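Local coordinates for protein tRNA modification GTPase MnmE (Chlorobium tepidum, PDB 3GEE) that probably hydrolyses GTP at a high intrinsic rate and takes part in adding a carboxymethylaminomethyl group to the wobble uridine of certain tRNAs, at residues 225-229 with 395-401; 232-238 with 281-287; 250-254 with 273-277; 316-322 with 346-352. All blocks are in the same frame, centred on the assembly; numbering follows the deposited sequence.

How the contacts relate
Contacts 2 and 4 pair strands within the G-domain sheet, contact 3 packs a helix end on its edge strand, and contact 1 joins that domain to the long helix 203-232. Contact 4 is buried, a parallel strand pair whose far end reaches the guanine of GDP. Contact 2 is also a parallel pair, partly buried, and shares backbone bonds with both neighbours: Val237 with Leu317 of contact 4, Phe283 and Leu285 with the edge strand of contact 3. Contact 3 has no hydrogen bond between its segments and relies on leucines against one phenylalanine. Contact 1, at the surface, combines apolar packing with a weak histidine bond; its Ile229 and Val396 touch Val234 of contact 2.

Contact 1: residues 225-229 with 395-401; sequences QHGRI and LVKNLDK
His226 and Lys401 bring the two backbones nearest to each other, with CA atoms 7.2 Å apart, where a kinked part of the long helix 203-232 faces a chain that leaves the weakly bonded helix 394-397 and runs on as loop. In MnmE the G domain is inserted into the helical domain, and this contact pairs the helix leading into it with the chain coming back out. Beside it, the helix is tied to the G domain by Arg228, which makes salt bridges to Glu312 and Asp314. Apolar packing occupies one half of the contact. Ile229 sends CG2, anti to its own N, across to Val396, CG2 and CG1 meeting at 3.6 Å. The other branch of Ile229 ends in CD1, which comes tip to tip with Leu399 CD1 at 3.8 Å and has Leu395 CD2 at its flank. The same patch continues onto Val234 of the neighbouring strand. The other half belongs to His226, whose CG stands anti to the carbonyl carbon (chi1 -86°), a setting that carries the imidazole out to the loop. Leu399 comes at this ring from the opposite direction, laying CB obliquely against it, with CD1 also near CE1. Asp400 CA lies at the ring edge, in plane, and the backbone N of Asp400 gives a weak, bent hydrogen bond to His226 NE2, 3.3 Å long with 133° at the hydrogen.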
# COMPACT_ATOMS: atom_id res chain seq x y z
N GLN A 225 -18.43 -10.53 -26.31
CA GLN A 225 -18.17 -9.33 -27.11
C GLN A 225 -18.20 -8.08 -26.23
O GLN A 225 -17.29 -7.25 -26.29
CB GLN A 225 -19.18 -9.22 -28.26
CG GLN A 225 -18.61 -8.63 -29.55
CD GLN A 225 -17.90 -9.67 -30.43
OE1 GLN A 225 -17.18 -10.54 -29.93
NE2 GLN A 225 -18.09 -9.56 -31.74
N HIS A 226 -19.24 -7.96 -25.40
CA HIS A 226 -19.34 -6.89 -24.41
C HIS A 226 -18.40 -7.12 -23.24
O HIS A 226 -17.75 -6.19 -22.76
CB HIS A 226 -20.77 -6.76 -23.88
CG HIS A 226 -21.66 -5.90 -24.72
ND1 HIS A 226 -21.51 -4.53 -24.81
CD2 HIS A 226 -22.73 -6.21 -25.50
CE1 HIS A 226 -22.43 -4.04 -25.62
NE2 HIS A 226 -23.18 -5.04 -26.05
N GLY A 227 -18.33 -8.38 -22.80
CA GLY A 227 -17.56 -8.79 -21.63
C GLY A 227 -16.08 -8.46 -21.69
O GLY A 227 -15.54 -7.90 -20.74
N ARG A 228 -15.44 -8.79 -22.81
CA ARG A 228 -14.01 -8.51 -23.01
C ARG A 228 -13.72 -7.01 -22.89
O ARG A 228 -12.69 -6.61 -22.33
CB ARG A 228 -13.54 -9.04 -24.37
CG ARG A 228 -12.05 -9.38 -24.41
CD ARG A 228 -11.53 -9.55 -25.84
NE ARG A 228 -11.33 -8.26 -26.50
CZ ARG A 228 -10.91 -8.11 -27.75
NH1 ARG A 228 -10.63 -9.16 -28.52
NH2 ARG A 228 -10.76 -6.89 -28.24
N ILE A 229 -14.63 -6.20 -23.42
CA ILE A 229 -14.55 -4.75 -23.32
C ILE A 229 -14.59 -4.29 -21.87
O ILE A 229 -13.77 -3.48 -21.45
CB ILE A 229 -15.66 -4.07 -24.16
CG1 ILE A 229 -15.30 -4.12 -25.64
CG2 ILE A 229 -15.88 -2.63 -23.70
CD1 ILE A 229 -16.49 -3.93 -26.57
N LEU A 395 -18.23 3.10 -30.00
CA LEU A 395 -18.01 1.67 -30.19
C LEU A 395 -18.83 0.80 -29.23
O LEU A 395 -19.50 -0.15 -29.67
CB LEU A 395 -16.52 1.32 -30.10
CG LEU A 395 -16.09 -0.06 -30.60
CD1 LEU A 395 -14.75 0.02 -31.29
CD2 LEU A 395 -16.04 -1.10 -29.47
N VAL A 396 -18.78 1.12 -27.94
CA VAL A 396 -19.53 0.36 -26.93
C VAL A 396 -21.04 0.56 -27.04
O VAL A 396 -21.81 -0.37 -26.81
CB VAL A 396 -19.05 0.66 -25.48
CG1 VAL A 396 -17.66 0.12 -25.26
CG2 VAL A 396 -19.12 2.16 -25.15
N LYS A 397 -21.44 1.78 -27.40
CA LYS A 397 -22.84 2.15 -27.50
C LYS A 397 -23.55 1.32 -28.56
O LYS A 397 -24.67 0.85 -28.35
CB LYS A 397 -22.96 3.65 -27.81
CG LYS A 397 -24.04 4.39 -27.01
CD LYS A 397 -23.71 4.50 -25.51
CE LYS A 397 -22.34 5.14 -25.22
NZ LYS A 397 -22.19 6.51 -25.80
N ASN A 398 -22.88 1.12 -29.70
CA ASN A 398 -23.41 0.33 -30.80
C ASN A 398 -22.90 -1.11 -30.77
O ASN A 398 -21.84 -1.40 -31.33
CB ASN A 398 -23.08 0.98 -32.15
CG ASN A 398 -23.70 2.36 -32.32
OD1 ASN A 398 -23.89 3.10 -31.35
ND2 ASN A 398 -24.02 2.71 -33.56
N LEU A 399 -23.64 -1.99 -30.11
CA LEU A 399 -23.30 -3.42 -30.07
C LEU A 399 -24.54 -4.32 -29.99
O LEU A 399 -25.04 -4.77 -31.02
CB LEU A 399 -22.30 -3.73 -28.95
CG LEU A 399 -20.80 -3.48 -29.19
CD1 LEU A 399 -20.04 -3.37 -27.88
CD2 LEU A 399 -20.18 -4.54 -30.09
N ASP A 400 -25.03 -4.58 -28.78
CA ASP A 400 -26.16 -5.48 -28.56
C ASP A 400 -26.73 -5.36 -27.14
O ASP A 400 -27.68 -4.62 -26.91
CB ASP A 400 -25.75 -6.94 -28.85
CG ASP A 400 -26.94 -7.88 -28.91
OD1 ASP A 400 -27.81 -7.69 -29.79
OD2 ASP A 400 -26.99 -8.81 -28.09
N LYS A 401 -26.12 -6.11 -26.21
CA LYS A 401 -26.49 -6.14 -24.77
C LYS A 401 -27.93 -6.62 -24.46
O LYS A 401 -28.90 -5.88 -24.63
CB LYS A 401 -26.05 -4.84 -24.05
CG LYS A 401 -27.12 -4.01 -23.32
CD LYS A 401 -27.57 -2.84 -24.18
CE LYS A 401 -28.52 -1.92 -23.44
NZ LYS A 401 -28.96 -0.78 -24.30

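Contact 2: residues 232-238 with 281-287; sequences EGVSTVI and TMFRLTD
Val234 and Phe283 stand side by side and point the same way, Val234 CB lying 3.7 Å from Phe283 CD2 with the approach oblique to the ring. Thr236, one step along on the same face, reaches the edge of that ring, near its plane, with CG2. Its chi1 of 65° sets OG1 between the backbone N and the carbonyl carbon, where the hydroxyl gives a weak bond to Arg284 O at 3.3 Å and lies alongside Leu285 CD2. Ile238 then crosses to Leu285 CB with its CD1. Val234, Thr236, Phe283 and Leu285 share one face of two parallel neighbours in the G-domain sheet, strands 234-239 and 281-286, the first leading into the P-loop, the second to Asp287, the first residue of the DxxG motif and a predicted GTP-binding residue. Thr236 ties the strands through both its backbone N and its O: the N bonds to Arg284 O at 2.8 Å, nearly straight at 170°, and the O receives Thr286 N. Ile238 N adds a similarly straight bond to Thr286 O. Arg284 lies on the other face, extended from CG to NE, and its NE gives a weak bond of 122° to Glu232 O. Met282 CE sits over one face of the guanidinium, 3.7 Å above its plane and offset toward the rim, while Glu232 CB lies at the edge. Gly233, the first residue to leave the helix, has a positive phi, which favours glycine.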
# COMPACT_ATOMS: atom_id res chain seq x y z
N GLU A 232 -11.14 -6.19 -20.04
CA GLU A 232 -9.82 -5.71 -20.46
C GLU A 232 -9.87 -4.49 -21.39
O GLU A 232 -8.86 -4.13 -21.99
CB GLU A 232 -8.97 -6.84 -21.05
CG GLU A 232 -9.58 -7.58 -22.22
CD GLU A 232 -8.88 -8.90 -22.49
OE1 GLU A 232 -8.74 -9.28 -23.67
OE2 GLU A 232 -8.47 -9.57 -21.51
N GLY A 233 -11.03 -3.86 -21.49
CA GLY A 233 -11.16 -2.61 -22.24
C GLY A 233 -11.15 -2.75 -23.75
O GLY A 233 -10.79 -3.80 -24.29
N VAL A 234 -11.55 -1.67 -24.42
CA VAL A 234 -11.55 -1.61 -25.88
C VAL A 234 -10.11 -1.47 -26.37
O VAL A 234 -9.47 -0.44 -26.17
CB VAL A 234 -12.41 -0.42 -26.39
CG1 VAL A 234 -12.28 -0.25 -27.90
CG2 VAL A 234 -13.87 -0.60 -26.00
N SER A 235 -9.60 -2.53 -26.99
CA SER A 235 -8.25 -2.52 -27.53
C SER A 235 -8.21 -1.68 -28.80
O SER A 235 -8.97 -1.91 -29.74
CB SER A 235 -7.77 -3.94 -27.82
OG SER A 235 -8.60 -4.57 -28.77
N THR A 236 -7.33 -0.68 -28.81
CA THR A 236 -7.26 0.26 -29.91
C THR A 236 -5.84 0.39 -30.45
O THR A 236 -4.89 0.57 -29.68
CB THR A 236 -7.80 1.66 -29.51
OG1 THR A 236 -6.96 2.23 -28.50
CG2 THR A 236 -9.21 1.57 -28.96
N VAL A 237 -5.70 0.27 -31.76
CA VAL A 237 -4.41 0.46 -32.42
C VAL A 237 -4.33 1.86 -33.01
O VAL A 237 -5.29 2.35 -33.60
CB VAL A 237 -4.16 -0.60 -33.52
CG1 VAL A 237 -2.85 -0.33 -34.24
CG2 VAL A 237 -4.15 -2.00 -32.93
N ILE A 238 -3.18 2.50 -32.81
CA ILE A 238 -2.91 3.79 -33.44
C ILE A 238 -1.88 3.57 -34.55
O ILE A 238 -0.70 3.32 -34.29
CB ILE A 238 -2.42 4.84 -32.42
CG1 ILE A 238 -3.43 4.97 -31.27
CG2 ILE A 238 -2.22 6.19 -33.10
CD1 ILE A 238 -2.84 5.49 -29.98
N THR A 281 -15.51 3.74 -19.76
CA THR A 281 -14.93 2.69 -20.60
C THR A 281 -13.43 2.89 -20.74
O THR A 281 -12.95 4.02 -20.87
CB THR A 281 -15.57 2.66 -22.01
OG1 THR A 281 -16.99 2.82 -21.90
CG2 THR A 281 -15.27 1.35 -22.71
N MET A 282 -12.69 1.78 -20.71
CA MET A 282 -11.24 1.81 -20.80
C MET A 282 -10.75 1.52 -22.22
O MET A 282 -11.30 0.65 -22.91
CB MET A 282 -10.64 0.81 -19.81
CG MET A 282 -9.16 0.98 -19.54
SD MET A 282 -8.59 -0.25 -18.35
CE MET A 282 -8.73 -1.76 -19.32
N PHE A 283 -9.73 2.24 -22.66
CA PHE A 283 -9.16 2.07 -23.99
C PHE A 283 -7.69 1.70 -23.91
O PHE A 283 -6.87 2.52 -23.50
CB PHE A 283 -9.34 3.34 -24.83
CG PHE A 283 -10.78 3.67 -25.13
CD1 PHE A 283 -11.48 4.55 -24.32
CD2 PHE A 283 -11.42 3.11 -26.23
CE1 PHE A 283 -12.81 4.86 -24.59
CE2 PHE A 283 -12.75 3.42 -26.51
CZ PHE A 283 -13.45 4.29 -25.69
N ARG A 284 -7.36 0.48 -24.32
CA ARG A 284 -5.97 0.01 -24.39
C ARG A 284 -5.29 0.48 -25.67
O ARG A 284 -5.48 -0.11 -26.74
CB ARG A 284 -5.89 -1.52 -24.30
CG ARG A 284 -6.32 -2.10 -22.97
CD ARG A 284 -5.75 -3.50 -22.77
NE ARG A 284 -6.18 -4.10 -21.50
CZ ARG A 284 -5.61 -3.87 -20.32
NH1 ARG A 284 -4.58 -3.04 -20.22
NH2 ARG A 284 -6.08 -4.47 -19.23
N LEU A 285 -4.49 1.55 -25.57
CA LEU A 285 -3.75 2.08 -26.71
C LEU A 285 -2.44 1.33 -26.89
O LEU A 285 -1.73 1.06 -25.92
CB LEU A 285 -3.45 3.58 -26.52
CG LEU A 285 -4.49 4.56 -25.97
CD1 LEU A 285 -3.83 5.90 -25.74
CD2 LEU A 285 -5.70 4.71 -26.89
N THR A 286 -2.13 1.00 -28.14
CA THR A 286 -0.92 0.26 -28.49
C THR A 286 -0.61 0.33 -29.99
O THR A 286 -1.31 1.01 -30.74
CB THR A 286 -1.00 -1.23 -28.01
OG1 THR A 286 0.25 -1.89 -28.27
CG2 THR A 286 -2.14 -1.98 -28.70
N ASP A 287 0.45 -0.36 -30.41
CA ASP A 287 0.82 -0.47 -31.83
C ASP A 287 0.06 -1.60 -32.53
O ASP A 287 0.14 -2.76 -32.13
CB ASP A 287 2.33 -0.66 -31.99
CG ASP A 287 3.09 0.66 -32.03
OD1 ASP A 287 4.15 0.75 -31.38
OD2 ASP A 287 2.62 1.60 -32.71

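Contact 3: residues 250-254 with 273-277; sequences LNTLL and EECFI
Small and apolar, this is packing of a helix end against an edge strand: Leu253 and Leu254, just past helix 246-252 that follows the P-loop, rest on Phe276 of strand 274-278, the outermost strand on one side of the G-domain sheet. No hydrogen bond joins the two segments, and the closest pair of CA atoms, those of Leu254 and Phe276, is 5.8 Å apart. Phe276 takes part in the main side-chain contacts. Its CG sits between the backbone N and the carbonyl carbon (chi1 80°), which brings the ring up beside the leucines. Leu253 O meets the ring obliquely, 3.3 Å from Phe276 CD2, and the side chain of Leu253 adds its CD2 at 4.2 Å from Phe276 CZ. Leu254 crosses Phe276 at about a right angle and sets CD2 against Phe276 CB at 3.8 Å. Its other methyl, CD1, lies 4.3 Å from Glu274 OE2. With an alanine in place of Phe276 the ring is gone, which would probably open a gap beside Leu253 and take a packing partner from Met392 and Phe283. Glu273 and Glu274 together face Leu285, a classic beta bulge at the start of the edge strand. Beyond it strand 274-278 runs antiparallel to strand 281-286, where Phe276 meets the ring of Phe283 with planes at about 25°; Lys389 and Met392 of helix 385-392 touch both Leu253 and Phe276, and Leu254 also touches Leu285.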
# COMPACT_ATOMS: atom_id res chain seq x y z
N LEU A 250 -0.98 10.11 -28.43
CA LEU A 250 -0.96 9.14 -27.35
C LEU A 250 -0.88 9.82 -25.99
O LEU A 250 -1.77 9.64 -25.15
CB LEU A 250 0.21 8.17 -27.56
CG LEU A 250 0.11 6.77 -26.96
CD1 LEU A 250 0.53 5.71 -27.98
CD2 LEU A 250 0.92 6.66 -25.68
N ASN A 251 0.14 10.64 -25.78
CA ASN A 251 0.35 11.29 -24.49
C ASN A 251 -0.62 12.43 -24.17
O ASN A 251 -0.75 12.84 -23.01
CB ASN A 251 1.81 11.74 -24.32
CG ASN A 251 2.21 12.85 -25.29
OD1 ASN A 251 1.58 13.04 -26.34
ND2 ASN A 251 3.26 13.58 -24.95
N THR A 252 -1.31 12.95 -25.19
CA THR A 252 -2.33 13.97 -24.96
C THR A 252 -3.67 13.34 -24.57
O THR A 252 -4.49 13.98 -23.91
CB THR A 252 -2.52 14.91 -26.17
OG1 THR A 252 -2.49 14.15 -27.38
CG2 THR A 252 -1.41 15.97 -26.21
N LEU A 253 -3.87 12.09 -24.96
CA LEU A 253 -5.07 11.34 -24.60
C LEU A 253 -5.03 10.81 -23.16
O LEU A 253 -6.02 10.24 -22.68
CB LEU A 253 -5.29 10.17 -25.56
CG LEU A 253 -5.90 10.44 -26.95
CD1 LEU A 253 -5.81 9.17 -27.79
CD2 LEU A 253 -7.34 10.93 -26.86
N LEU A 254 -3.91 11.01 -22.46
CA LEU A 254 -3.72 10.46 -21.12
C LEU A 254 -3.63 11.56 -20.06
O LEU A 254 -2.60 12.22 -19.92
CB LEU A 254 -2.48 9.56 -21.07
CG LEU A 254 -2.24 8.56 -22.22
CD1 LEU A 254 -0.81 8.04 -22.19
CD2 LEU A 254 -3.24 7.41 -22.23
N GLU A 273 -0.11 -0.95 -24.46
CA GLU A 273 0.86 -0.67 -23.41
C GLU A 273 0.31 0.34 -22.39
O GLU A 273 0.54 0.19 -21.18
CB GLU A 273 2.18 -0.17 -24.02
CG GLU A 273 3.29 0.14 -23.01
CD GLU A 273 3.83 -1.09 -22.31
OE1 GLU A 273 4.06 -1.03 -21.08
OE2 GLU A 273 4.02 -2.13 -22.97
N GLU A 274 -0.40 1.35 -22.88
CA GLU A 274 -1.00 2.38 -22.03
C GLU A 274 -2.50 2.50 -22.29
O GLU A 274 -2.98 2.17 -23.38
CB GLU A 274 -0.31 3.73 -22.26
CG GLU A 274 0.99 3.91 -21.48
CD GLU A 274 0.76 4.14 -19.99
OE1 GLU A 274 1.65 3.79 -19.19
OE2 GLU A 274 -0.31 4.68 -19.63
N CYS A 275 -3.23 2.97 -21.28
CA CYS A 275 -4.68 3.11 -21.39
C CYS A 275 -5.28 4.26 -20.59
O CYS A 275 -4.74 4.68 -19.56
CB CYS A 275 -5.40 1.80 -21.06
SG CYS A 275 -4.67 0.82 -19.75
N PHE A 276 -6.42 4.77 -21.07
CA PHE A 276 -7.14 5.87 -20.45
C PHE A 276 -8.64 5.58 -20.41
O PHE A 276 -9.12 4.69 -21.11
CB PHE A 276 -6.85 7.18 -21.19
CG PHE A 276 -7.66 7.37 -22.45
CD1 PHE A 276 -7.42 6.60 -23.58
CD2 PHE A 276 -8.67 8.33 -22.50
CE1 PHE A 276 -8.17 6.77 -24.74
CE2 PHE A 276 -9.43 8.51 -23.66
CZ PHE A 276 -9.17 7.73 -24.77
N ILE A 277 -9.37 6.34 -19.60
CA ILE A 277 -10.80 6.13 -19.42
C ILE A 277 -11.62 7.28 -20.01
O ILE A 277 -11.22 8.44 -19.93
CB ILE A 277 -11.17 5.91 -17.92
CG1 ILE A 277 -10.26 4.85 -17.29
CG2 ILE A 277 -12.63 5.49 -17.77
CD1 ILE A 277 -10.28 4.81 -15.78

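Contact 4: residues 316-322 with 346-352; sequences ILYLLDL and FLTVANK. With GDP (guanosine-5'-diphosphate), chain B.
Lys352 NZ has two partners: a long salt bridge to Asp321 OD2 at 3.6 Å and a hydrogen bond to the carbonyl O of Asn243 in the P-loop. The two side chains of the pair lie alongside each other, Lys352 CD meeting Asp321 CB, and a bend at chi4 of 74° turns the ammonium toward its partners. The lysine's carbons follow the guanine nucleotide: CG comes 3.9 Å from C6 of GDP, and CE reaches C4 and the ribose O4'. Were Lys352 shortened to an alanine, the purine would probably lose this aliphatic neighbour, and Asp321 and the Asn243 carbonyl their shared ammonium. Next to it, Asn351 OD1 accepts Ala379 N and, weakly, Lys352 N, which fixes the amide's rotation; ND2 is thereby turned to Ala244 O and to GDP N7, 3.3 Å away. Asn351, Lys352 and Asp354, which also bonds GDP, form the NKxD motif of G proteins. It sits at the end of a beta-alpha-beta unit in which strands 315-321 and 345-351, joined through helix 331-340, run parallel. Backbone bonds alternate along them, with Val349 N to Tyr318 O at 166° and Asn351 N to Leu320 O at 2.8 Å. Phe346 sets CE1 and CZ against Tyr318 CB, under helix 331-340, whereas on the opposite face Leu317 CD2 lies beside Leu347 CB at 3.6 Å. Farther along that face, Leu319 CD2 touches both Val349 CG1, at 3.6 Å, and Asn351 CB.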
# COMPACT_ATOMS: atom_id res chain seq x y z
N ILE A 316 -9.44 0.90 -34.70
CA ILE A 316 -8.22 1.37 -35.33
C ILE A 316 -8.34 2.87 -35.61
O ILE A 316 -9.32 3.32 -36.21
CB ILE A 316 -7.90 0.62 -36.64
CG1 ILE A 316 -7.87 -0.89 -36.40
CG2 ILE A 316 -6.56 1.09 -37.20
CD1 ILE A 316 -7.78 -1.73 -37.66
N LEU A 317 -7.36 3.62 -35.12
CA LEU A 317 -7.24 5.03 -35.46
C LEU A 317 -6.06 5.18 -36.41
O LEU A 317 -4.91 4.97 -36.02
CB LEU A 317 -7.02 5.90 -34.22
CG LEU A 317 -8.02 5.94 -33.05
CD1 LEU A 317 -7.52 6.93 -32.00
CD2 LEU A 317 -9.43 6.31 -33.49
N TYR A 318 -6.35 5.52 -37.67
CA TYR A 318 -5.29 5.84 -38.62
C TYR A 318 -4.99 7.33 -38.60
O TYR A 318 -5.84 8.16 -38.94
CB TYR A 318 -5.62 5.37 -40.04
CG TYR A 318 -4.37 5.30 -40.90
CD1 TYR A 318 -3.70 4.10 -41.10
CD2 TYR A 318 -3.83 6.45 -41.49
CE1 TYR A 318 -2.54 4.03 -41.87
CE2 TYR A 318 -2.68 6.40 -42.25
CZ TYR A 318 -2.04 5.18 -42.44
OH TYR A 318 -0.89 5.13 -43.20
N LEU A 319 -3.77 7.66 -38.18
CA LEU A 319 -3.30 9.03 -38.16
C LEU A 319 -2.55 9.36 -39.43
O LEU A 319 -1.66 8.62 -39.86
CB LEU A 319 -2.38 9.27 -36.96
CG LEU A 319 -2.98 9.77 -35.65
CD1 LEU A 319 -1.92 9.75 -34.58
CD2 LEU A 319 -3.53 11.18 -35.79
N LEU A 320 -2.93 10.48 -40.04
CA LEU A 320 -2.20 10.99 -41.19
C LEU A 320 -2.16 12.52 -41.09
O LEU A 320 -3.18 13.14 -40.76
CB LEU A 320 -2.84 10.50 -42.50
CG LEU A 320 -3.90 11.29 -43.27
CD1 LEU A 320 -4.10 10.67 -44.64
CD2 LEU A 320 -5.22 11.35 -42.52
N ASP A 321 -1.00 13.12 -41.33
CA ASP A 321 -0.89 14.57 -41.17
C ASP A 321 -1.56 15.39 -42.28
O ASP A 321 -1.04 15.55 -43.38
CB ASP A 321 0.53 15.08 -40.82
CG ASP A 321 1.63 14.41 -41.62
OD1 ASP A 321 1.44 13.27 -42.10
OD2 ASP A 321 2.71 15.03 -41.75
N LEU A 322 -2.75 15.88 -41.94
CA LEU A 322 -3.63 16.64 -42.82
C LEU A 322 -2.89 17.81 -43.45
O LEU A 322 -2.22 18.58 -42.76
CB LEU A 322 -4.82 17.15 -42.00
CG LEU A 322 -5.96 17.97 -42.60
CD1 LEU A 322 -6.73 17.20 -43.66
CD2 LEU A 322 -6.89 18.39 -41.48
N PHE A 346 -13.07 1.39 -37.86
CA PHE A 346 -12.07 2.24 -38.47
C PHE A 346 -12.40 3.71 -38.29
O PHE A 346 -13.57 4.10 -38.31
CB PHE A 346 -11.87 1.91 -39.95
CG PHE A 346 -10.48 2.13 -40.41
CD1 PHE A 346 -10.04 3.40 -40.79
CD2 PHE A 346 -9.57 1.08 -40.44
CE1 PHE A 346 -8.74 3.61 -41.20
CE2 PHE A 346 -8.27 1.28 -40.86
CZ PHE A 346 -7.85 2.55 -41.24
N LEU A 347 -11.36 4.52 -38.11
CA LEU A 347 -11.52 5.93 -37.81
C LEU A 347 -10.28 6.66 -38.31
O LEU A 347 -9.18 6.45 -37.78
CB LEU A 347 -11.70 6.11 -36.30
CG LEU A 347 -12.75 7.07 -35.73
CD1 LEU A 347 -12.30 8.51 -35.87
CD2 LEU A 347 -14.13 6.84 -36.36
N THR A 348 -10.46 7.50 -39.33
CA THR A 348 -9.34 8.24 -39.92
C THR A 348 -9.13 9.56 -39.20
O THR A 348 -10.02 10.40 -39.15
CB THR A 348 -9.54 8.49 -41.43
OG1 THR A 348 -9.78 7.24 -42.09
CG2 THR A 348 -8.31 9.15 -42.05
N VAL A 349 -7.94 9.71 -38.65
CA VAL A 349 -7.61 10.87 -37.84
C VAL A 349 -6.61 11.76 -38.57
O VAL A 349 -5.41 11.45 -38.63
CB VAL A 349 -7.08 10.46 -36.45
CG1 VAL A 349 -7.04 11.66 -35.53
CG2 VAL A 349 -7.94 9.36 -35.85
N ALA A 350 -7.12 12.84 -39.13
CA ALA A 350 -6.30 13.80 -39.87
C ALA A 350 -5.64 14.76 -38.89
O ALA A 350 -6.30 15.61 -38.29
CB ALA A 350 -7.15 14.55 -40.88
N ASN A 351 -4.33 14.61 -38.72
CA ASN A 351 -3.57 15.39 -37.73
C ASN A 351 -2.97 16.68 -38.30
O ASN A 351 -2.93 16.87 -39.52
CB ASN A 351 -2.47 14.52 -37.11
CG ASN A 351 -1.95 15.08 -35.80
OD1 ASN A 351 -2.65 15.82 -35.10
ND2 ASN A 351 -0.72 14.73 -35.45
N LYS A 352 -2.52 17.56 -37.41
CA LYS A 352 -1.87 18.82 -37.78
C LYS A 352 -2.86 19.82 -38.40
O LYS A 352 -2.54 20.51 -39.37
CB LYS A 352 -0.65 18.59 -38.69
CG LYS A 352 0.45 17.73 -38.06
CD LYS A 352 1.72 17.79 -38.88
CE LYS A 352 2.88 17.09 -38.17
NZ LYS A 352 2.76 15.61 -38.20
PB GDP B . 5.29 9.69 -34.55
O1B GDP B . 4.83 8.98 -33.30
O2B GDP B . 4.79 8.96 -35.77
O3B GDP B . 6.80 9.75 -34.56
O3A GDP B . 4.70 11.18 -34.56
PA GDP B . 5.05 12.20 -33.37
O1A GDP B . 3.93 12.25 -32.37
O2A GDP B . 6.36 11.83 -32.70
O5' GDP B . 5.17 13.62 -34.13
C5' GDP B . 6.30 13.90 -34.95
C4' GDP B . 6.50 15.40 -35.03
O4' GDP B . 5.31 16.03 -35.52
C3' GDP B . 6.79 15.99 -33.65
O3' GDP B . 8.15 16.45 -33.60
C2' GDP B . 5.78 17.12 -33.46
O2' GDP B . 6.42 18.38 -33.22
C1' GDP B . 4.97 17.18 -34.75
N9 GDP B . 3.52 17.20 -34.46
C8 GDP B . 2.80 16.16 -34.00
N7 GDP B . 1.49 16.49 -33.84
C5 GDP B . 1.36 17.78 -34.20
C6 GDP B . 0.24 18.76 -34.27
O6 GDP B . -0.92 18.45 -33.94
N1 GDP B . 0.53 20.00 -34.70
C2 GDP B . 1.77 20.38 -35.06
N2 GDP B . 1.96 21.65 -35.48
N3 GDP B . 2.84 19.53 -35.02
C4 GDP B . 2.70 18.24 -34.61